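Alpha-L-rhamnosidase (Aspergillus terreus, PDB 6GSZ) probably hydrolyses terminal non-reducing alpha-L-rhamnose residues in alpha-L-rhamnosides, as a calcium-binding, N-glycosylated fungal glycosidase. Local coordinates at residues G569-D583 and A594-L607. Sequence-based numbering, arbitrary orientation. Where two conformers were deposited one is given.
Sequences GLWDRSTFQWADWLD and ATTNKYLVSDAYLL. With BGC (beta-D-glucopyranose), chain B; NAG (2-acetamido-2-deoxy-beta-D-glucopyranose), chain E.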
loop_
_atom_site.group_PDB
_atom_site.type_symbol
_atom_site.label_atom_id
_atom_site.label_comp_id
_atom_site.label_asym_id
_atom_site.label_seq_id
_atom_site.Cartn_x
_atom_site.Cartn_y
_atom_site.Cartn_z
ATOM N N GLY A 569 -11.965 19.729 27.042
ATOM C CA GLY A 569 -10.883 19.146 26.257
ATOM C C GLY A 569 -11.253 17.927 25.415
ATOM O O GLY A 569 -10.350 17.376 24.743
ATOM N N LEU A 570 -12.507 17.455 25.497
ATOM C CA LEU A 570 -12.972 16.388 24.633
ATOM C C LEU A 570 -13.395 17.023 23.297
ATOM O O LEU A 570 -13.179 18.217 23.098
ATOM C CB LEU A 570 -14.085 15.579 25.310
ATOM C CG LEU A 570 -13.662 14.813 26.573
ATOM C CD1 LEU A 570 -14.878 14.150 27.220
ATOM C CD2 LEU A 570 -12.573 13.784 26.258
ATOM N N TRP A 571 -13.933 16.217 22.398
ATOM C CA TRP A 571 -14.361 16.736 21.126
ATOM C C TRP A 571 -15.532 17.710 21.288
ATOM O O TRP A 571 -16.466 17.481 22.025
ATOM C CB TRP A 571 -14.755 15.614 20.180
ATOM C CG TRP A 571 -13.644 15.013 19.373
ATOM C CD1 TRP A 571 -12.929 13.892 19.647
ATOM C CD2 TRP A 571 -13.110 15.510 18.142
ATOM N NE1 TRP A 571 -11.994 13.649 18.699
ATOM C CE2 TRP A 571 -12.093 14.617 17.731
ATOM C CE3 TRP A 571 -13.433 16.587 17.309
ATOM C CZ2 TRP A 571 -11.388 14.787 16.541
ATOM C CZ3 TRP A 571 -12.716 16.772 16.150
ATOM C CH2 TRP A 571 -11.719 15.873 15.763
ATOM N N ASP A 572 -15.498 18.752 20.460
ATOM C CA ASP A 572 -16.632 19.657 20.294
ATOM C C ASP A 572 -17.812 18.854 19.724
ATOM O O ASP A 572 -17.670 18.141 18.717
ATOM C CB ASP A 572 -16.213 20.814 19.387
ATOM C CG ASP A 572 -17.296 21.802 19.007
ATOM O OD1 ASP A 572 -18.440 21.389 18.782
ATOM O OD2 ASP A 572 -16.935 22.960 18.896
ATOM N N ARG A 573 -18.953 18.913 20.416
ATOM C CA ARG A 573 -20.095 18.050 20.093
ATOM C C ARG A 573 -20.946 18.620 18.942
ATOM O O ARG A 573 -22.036 18.092 18.699
ATOM C CB ARG A 573 -20.923 17.743 21.345
ATOM C CG ARG A 573 -20.288 16.713 22.279
ATOM C CD ARG A 573 -19.339 17.292 23.274
ATOM N NE ARG A 573 -19.153 16.298 24.328
ATOM C CZ ARG A 573 -18.223 15.340 24.342
ATOM N NH1 ARG A 573 -17.357 15.233 23.347
ATOM N NH2 ARG A 573 -18.171 14.493 25.377
ATOM N N SER A 574 -20.475 19.672 18.255
ATOM C CA SER A 574 -21.161 20.162 17.061
ATOM C C SER A 574 -20.420 19.750 15.785
ATOM O O SER A 574 -20.813 20.164 14.685
ATOM C CB SER A 574 -21.321 21.640 17.147
ATOM O OG SER A 574 -20.084 22.339 16.976
ATOM N N THR A 575 -19.361 18.952 15.902
ATOM C CA THR A 575 -18.569 18.590 14.744
ATOM C C THR A 575 -19.141 17.387 13.981
ATOM O O THR A 575 -19.630 16.437 14.528
ATOM C CB THR A 575 -17.137 18.242 15.143
ATOM O OG1 THR A 575 -17.093 17.276 16.198
ATOM C CG2 THR A 575 -16.354 19.465 15.565
ATOM N N PHE A 576 -19.062 17.465 12.646
ATOM C CA PHE A 576 -19.245 16.311 11.806
ATOM C C PHE A 576 -18.271 15.207 12.239
ATOM O O PHE A 576 -17.059 15.488 12.447
ATOM C CB PHE A 576 -19.030 16.700 10.338
ATOM C CG PHE A 576 -19.041 15.487 9.450
ATOM C CD1 PHE A 576 -20.231 14.857 9.130
ATOM C CD2 PHE A 576 -17.863 14.882 9.070
ATOM C CE1 PHE A 576 -20.242 13.692 8.384
ATOM C CE2 PHE A 576 -17.873 13.710 8.332
ATOM C CZ PHE A 576 -19.056 13.103 8.001
ATOM N N GLN A 577 -18.761 13.966 12.225
ATOM C CA GLN A 577 -17.914 12.823 12.491
ATOM C C GLN A 577 -18.334 11.618 11.624
ATOM O O GLN A 577 -19.540 11.366 11.437
ATOM C CB GLN A 577 -17.929 12.411 13.962
ATOM C CG GLN A 577 -17.401 13.462 14.919
ATOM C CD GLN A 577 -15.916 13.733 14.790
ATOM O OE1 GLN A 577 -15.157 12.903 14.263
ATOM N NE2 GLN A 577 -15.498 14.877 15.344
ATOM N N TRP A 578 -17.340 10.917 11.051
ATOM C CA TRP A 578 -17.533 9.608 10.430
ATOM C C TRP A 578 -17.800 8.525 11.487
ATOM O O TRP A 578 -18.746 7.699 11.366
ATOM C CB TRP A 578 -16.298 9.204 9.602
ATOM C CG TRP A 578 -15.892 10.178 8.533
ATOM C CD1 TRP A 578 -14.819 11.031 8.537
ATOM C CD2 TRP A 578 -16.589 10.419 7.300
ATOM N NE1 TRP A 578 -14.829 11.796 7.399
ATOM C CE2 TRP A 578 -15.866 11.410 6.620
ATOM C CE3 TRP A 578 -17.726 9.874 6.709
ATOM C CZ2 TRP A 578 -16.258 11.872 5.365
ATOM C CZ3 TRP A 578 -18.117 10.337 5.473
ATOM C CH2 TRP A 578 -17.382 11.312 4.812
ATOM N N ALA A 579 -16.959 8.541 12.530
ATOM C CA ALA A 579 -17.048 7.633 13.712
ATOM C C ALA A 579 -17.230 6.185 13.238
ATOM O O ALA A 579 -16.434 5.709 12.424
ATOM C CB ALA A 579 -18.099 8.119 14.682
ATOM N N ASP A 580 -18.182 5.427 13.824
ATOM C CA ASP A 580 -18.278 3.995 13.516
ATOM C C ASP A 580 -19.039 3.756 12.214
ATOM O O ASP A 580 -20.083 3.094 12.184
ATOM C CB ASP A 580 -18.853 3.186 14.684
ATOM C CG ASP A 580 -18.496 1.700 14.607
ATOM O OD1 ASP A 580 -17.426 1.346 14.022
ATOM O OD2 ASP A 580 -19.302 0.881 15.135
ATOM N N TRP A 581 -18.407 4.198 11.126
ATOM C CA TRP A 581 -18.915 4.127 9.768
ATOM C C TRP A 581 -19.233 2.677 9.387
ATOM O O TRP A 581 -18.433 1.800 9.620
ATOM C CB TRP A 581 -17.820 4.732 8.880
ATOM C CG TRP A 581 -18.138 4.889 7.425
ATOM C CD1 TRP A 581 -17.631 4.126 6.400
ATOM C CD2 TRP A 581 -19.001 5.866 6.829
ATOM N NE1 TRP A 581 -18.128 4.583 5.206
ATOM C CE2 TRP A 581 -18.955 5.643 5.439
ATOM C CE3 TRP A 581 -19.772 6.929 7.331
ATOM C CZ2 TRP A 581 -19.653 6.453 4.537
ATOM C CZ3 TRP A 581 -20.498 7.694 6.434
ATOM C CH2 TRP A 581 -20.418 7.465 5.063
ATOM N N LEU A 582 -20.400 2.450 8.759
ATOM C CA LEU A 582 -20.770 1.165 8.173
ATOM C C LEU A 582 -20.975 0.099 9.259
ATOM O O LEU A 582 -20.872 -1.076 8.986
ATOM C CB LEU A 582 -19.755 0.751 7.088
ATOM C CG LEU A 582 -19.977 1.411 5.731
ATOM C CD1 LEU A 582 -18.847 1.073 4.766
ATOM C CD2 LEU A 582 -21.331 1.034 5.160
ATOM N N ASP A 583 -21.399 0.543 10.450
ATOM C CA ASP A 583 -22.067 -0.333 11.425
ATOM C C ASP A 583 -23.080 -1.137 10.621
ATOM O O ASP A 583 -23.803 -0.542 9.827
ATOM C CB ASP A 583 -22.713 0.541 12.516
ATOM C CG ASP A 583 -23.568 -0.135 13.570
ATOM O OD1 ASP A 583 -24.122 -1.229 13.282
ATOM O OD2 ASP A 583 -23.678 0.464 14.657
ATOM N N ALA A 594 -24.932 5.258 13.054
ATOM C CA ALA A 594 -24.495 4.086 13.806
ATOM C C ALA A 594 -25.290 3.951 15.097
ATOM O O ALA A 594 -25.929 4.895 15.599
ATOM C CB ALA A 594 -23.023 4.162 14.109
ATOM N N THR A 595 -25.130 2.763 15.689
ATOM C CA THR A 595 -25.752 2.452 16.986
ATOM C C THR A 595 -24.928 2.973 18.172
ATOM O O THR A 595 -25.377 2.884 19.328
ATOM C CB THR A 595 -26.024 0.949 17.151
ATOM O OG1 THR A 595 -24.772 0.260 17.127
ATOM C CG2 THR A 595 -26.958 0.394 16.092
ATOM N N THR A 596 -23.722 3.450 17.913
ATOM C CA THR A 596 -22.852 4.021 18.936
ATOM C C THR A 596 -22.708 5.525 18.697
ATOM O O THR A 596 -22.455 5.943 17.566
ATOM C CB THR A 596 -21.454 3.376 18.908
ATOM O OG1 THR A 596 -21.602 1.952 18.892
ATOM C CG2 THR A 596 -20.614 3.772 20.105
ATOM N N ASN A 597 -22.866 6.324 19.741
ATOM C CA ASN A 597 -22.767 7.781 19.673
ATOM C C ASN A 597 -21.425 8.199 19.044
ATOM O O ASN A 597 -20.346 7.707 19.420
ATOM C CB ASN A 597 -22.971 8.402 21.050
ATOM C CG ASN A 597 -22.895 9.902 21.047
ATOM O OD1 ASN A 597 -21.806 10.482 21.011
ATOM N ND2 ASN A 597 -24.062 10.525 21.026
ATOM N N LYS A 598 -21.496 9.137 18.087
ATOM C CA LYS A 598 -20.327 9.561 17.324
ATOM C C LYS A 598 -19.269 10.218 18.209
ATOM O O LYS A 598 -18.076 10.139 17.883
ATOM C CB LYS A 598 -20.730 10.527 16.191
ATOM C CG LYS A 598 -21.536 9.887 15.095
ATOM C CD LYS A 598 -21.986 10.889 14.055
ATOM C CE LYS A 598 -22.568 10.191 12.855
ATOM N NZ LYS A 598 -22.498 11.030 11.649
ATOM N N TYR A 599 -19.697 10.886 19.283
ATOM C CA TYR A 599 -18.782 11.597 20.191
ATOM C C TYR A 599 -18.183 10.639 21.227
ATOM O O TYR A 599 -17.031 10.868 21.636
ATOM C CB TYR A 599 -19.467 12.844 20.790
ATOM C CG TYR A 599 -19.945 13.751 19.691
ATOM C CD1 TYR A 599 -19.055 14.410 18.857
ATOM C CD2 TYR A 599 -21.287 13.848 19.408
ATOM C CE1 TYR A 599 -19.488 15.162 17.775
ATOM C CE2 TYR A 599 -21.736 14.616 18.346
ATOM C CZ TYR A 599 -20.835 15.250 17.518
ATOM O OH TYR A 599 -21.292 15.958 16.443
ATOM N N LEU A 600 -18.918 9.598 21.626
ATOM C CA LEU A 600 -18.311 8.555 22.480
ATOM C C LEU A 600 -17.145 7.938 21.696
ATOM O O LEU A 600 -16.008 7.822 22.187
ATOM C CB LEU A 600 -19.369 7.514 22.812
ATOM C CG LEU A 600 -18.988 6.372 23.765
ATOM C CD1 LEU A 600 -20.289 5.730 24.260
ATOM C CD2 LEU A 600 -18.132 5.319 23.064
ATOM N N VAL A 601 -17.418 7.614 20.417
ATOM C CA VAL A 601 -16.390 7.039 19.544
ATOM C C VAL A 601 -15.214 8.012 19.388
ATOM O O VAL A 601 -14.036 7.639 19.523
ATOM C CB VAL A 601 -16.958 6.627 18.169
ATOM C CG1 VAL A 601 -15.884 6.237 17.173
ATOM C CG2 VAL A 601 -17.939 5.476 18.305
ATOM N N SER A 602 -15.539 9.267 19.065
ATOM C CA SER A 602 -14.514 10.268 18.813
ATOM C C SER A 602 -13.624 10.519 20.037
ATOM O O SER A 602 -12.406 10.670 19.932
ATOM C CB SER A 602 -15.170 11.547 18.311
ATOM O OG SER A 602 -15.782 11.378 17.032
ATOM N N ASP A 603 -14.272 10.645 21.196
ATOM C CA ASP A 603 -13.528 10.897 22.420
ATOM C C ASP A 603 -12.636 9.715 22.774
ATOM O O ASP A 603 -11.485 9.942 23.253
ATOM C CB ASP A 603 -14.492 11.174 23.569
ATOM C CG ASP A 603 -15.170 12.534 23.511
ATOM O OD1 ASP A 603 -14.715 13.410 22.710
ATOM O OD2 ASP A 603 -16.159 12.731 24.280
ATOM N N ALA A 604 -13.118 8.498 22.503
ATOM C CA ALA A 604 -12.268 7.310 22.747
ATOM C C ALA A 604 -10.997 7.405 21.896
ATOM O O ALA A 604 -9.885 7.192 22.406
ATOM C CB ALA A 604 -13.021 6.045 22.488
ATOM N N TYR A 605 -11.174 7.750 20.601
ATOM C CA TYR A 605 -10.031 7.877 19.725
ATOM C C TYR A 605 -9.120 9.088 20.054
ATOM O O TYR A 605 -7.897 9.027 19.822
ATOM C CB TYR A 605 -10.456 7.877 18.256
ATOM C CG TYR A 605 -10.556 6.499 17.671
ATOM C CD1 TYR A 605 -11.713 5.739 17.801
ATOM C CD2 TYR A 605 -9.477 5.930 17.018
ATOM C CE1 TYR A 605 -11.821 4.474 17.248
ATOM C CE2 TYR A 605 -9.568 4.653 16.477
ATOM C CZ TYR A 605 -10.739 3.918 16.590
ATOM O OH TYR A 605 -10.805 2.647 16.052
ATOM N N LEU A 606 -9.697 10.159 20.628
ATOM C CA LEU A 606 -8.887 11.279 21.126
ATOM C C LEU A 606 -7.968 10.788 22.255
ATOM O O LEU A 606 -6.787 11.127 22.267
ATOM C CB LEU A 606 -9.801 12.424 21.583
ATOM C CG LEU A 606 -9.170 13.450 22.525
ATOM C CD1 LEU A 606 -8.016 14.170 21.867
ATOM C CD2 LEU A 606 -10.205 14.432 23.046
ATOM N N LEU A 607 -8.522 10.027 23.194
ATOM C CA LEU A 607 -7.706 9.472 24.267
ATOM C C LEU A 607 -6.611 8.563 23.678
ATOM O O LEU A 607 -5.466 8.628 24.084
ATOM C CB LEU A 607 -8.598 8.708 25.242
ATOM C CG LEU A 607 -9.158 9.483 26.429
ATOM C CD1 LEU A 607 -8.055 9.938 27.336
ATOM C CD2 LEU A 607 -9.974 10.661 26.066
HETATM C C2 BGC B . -14.053 5.159 2.544
HETATM C C3 BGC B . -14.488 5.740 3.860
HETATM C C4 BGC B . -15.235 7.054 3.824
HETATM C C5 BGC B . -16.275 6.860 2.830
HETATM C C6 BGC B . -17.060 8.156 2.827
HETATM C C1 BGC B . -15.211 5.187 1.563
HETATM O O1 BGC B . -14.815 4.516 0.383
HETATM O O2 BGC B . -13.911 3.762 2.648
HETATM O O3 BGC B . -13.386 6.072 4.520
HETATM O O4 BGC B . -15.782 7.541 5.072
HETATM O O5 BGC B . -15.810 6.482 1.494
HETATM O O6 BGC B . -18.016 8.094 1.764
HETATM C C1 NAG E . -26.175 6.324 22.952
HETATM C C2 NAG E . -27.599 6.394 22.476
HETATM C C3 NAG E . -28.113 7.839 22.485
HETATM C C4 NAG E . -27.832 8.588 23.785
HETATM C C5 NAG E . -26.328 8.460 24.104
HETATM C C6 NAG E . -25.876 9.194 25.370
HETATM C C7 NAG E . -26.942 6.379 20.061
HETATM C C8 NAG E . -27.146 5.706 18.758
HETATM N N2 NAG E . -27.627 5.842 21.126
HETATM O O3 NAG E . -29.483 7.783 22.203
HETATM O O4 NAG E . -28.001 9.979 23.517
HETATM O O5 NAG E . -26.002 7.076 24.166
HETATM O O6 NAG E . -26.628 8.701 26.481
HETATM O O7 NAG E . -26.180 7.364 20.068
HETATM O O HOH W 1 -21.758 13.718 12.002
HETATM O O HOH W 2 -21.153 10.118 9.509
HETATM O O HOH W 3 -20.457 6.197 15.525
HETATM O O HOH W 4 -21.601 1.120 16.307
#
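D603, on the first turns of helix 598-619, meets the loop 569-583 with both carboxylate oxygens. OD1 takes the backbone N-H of W571 (N to OD1 2.9 Å, 164° at the hydrogen). R573 forms a salt bridge in which NH1 and NH2 both donate to the single oxygen OD2 of D603, each at 2.9 Å, with guanidinium and carboxylate nearly coplanar, 21° apart. R573 reaches it because its chain bends at chi2 (87°), and NH1 also donates to W571 O. One turn back, the Y599 ring turns one face to R573, whose CA sits over it in a CH-pi contact, while OH of Y599 donates to T575 O at 2.6 Å. S602 CB covers one face of the W571 indole; on that same face lies Q577 NE2, which donates to T575 OG1 while Q577 OE1 accepts from S525 N, so the amide is held at both ends. K598, extended beyond CG, donates from NZ a hydrogen bond to the backbone O of Q577 (3.0 Å), nearly along the C=O axis, and two waters bridge the pair. A579 CB packs on K598 and V601 CG1. At the far end D583 OD2 accepts from T595 N and, at 2.7 Å, from T595 OG1; water 4 joins D583 OD2, D580 OD2 and T596 OG1, the last also bonded to T655 OG1. In the second shell, N597 OD1 caps the helix, W644 donates to D603 OD2, and T657 binds D580 OD2. The loop carries W578 and W581, whose side chains point away from the helix and whose ring faces meet O4 of the bound glucose. It thus runs along the N-terminal part of helix 598-619 in the six-hairpin glycosidase domain, with helices 623-644 and 656-664 packed alongside.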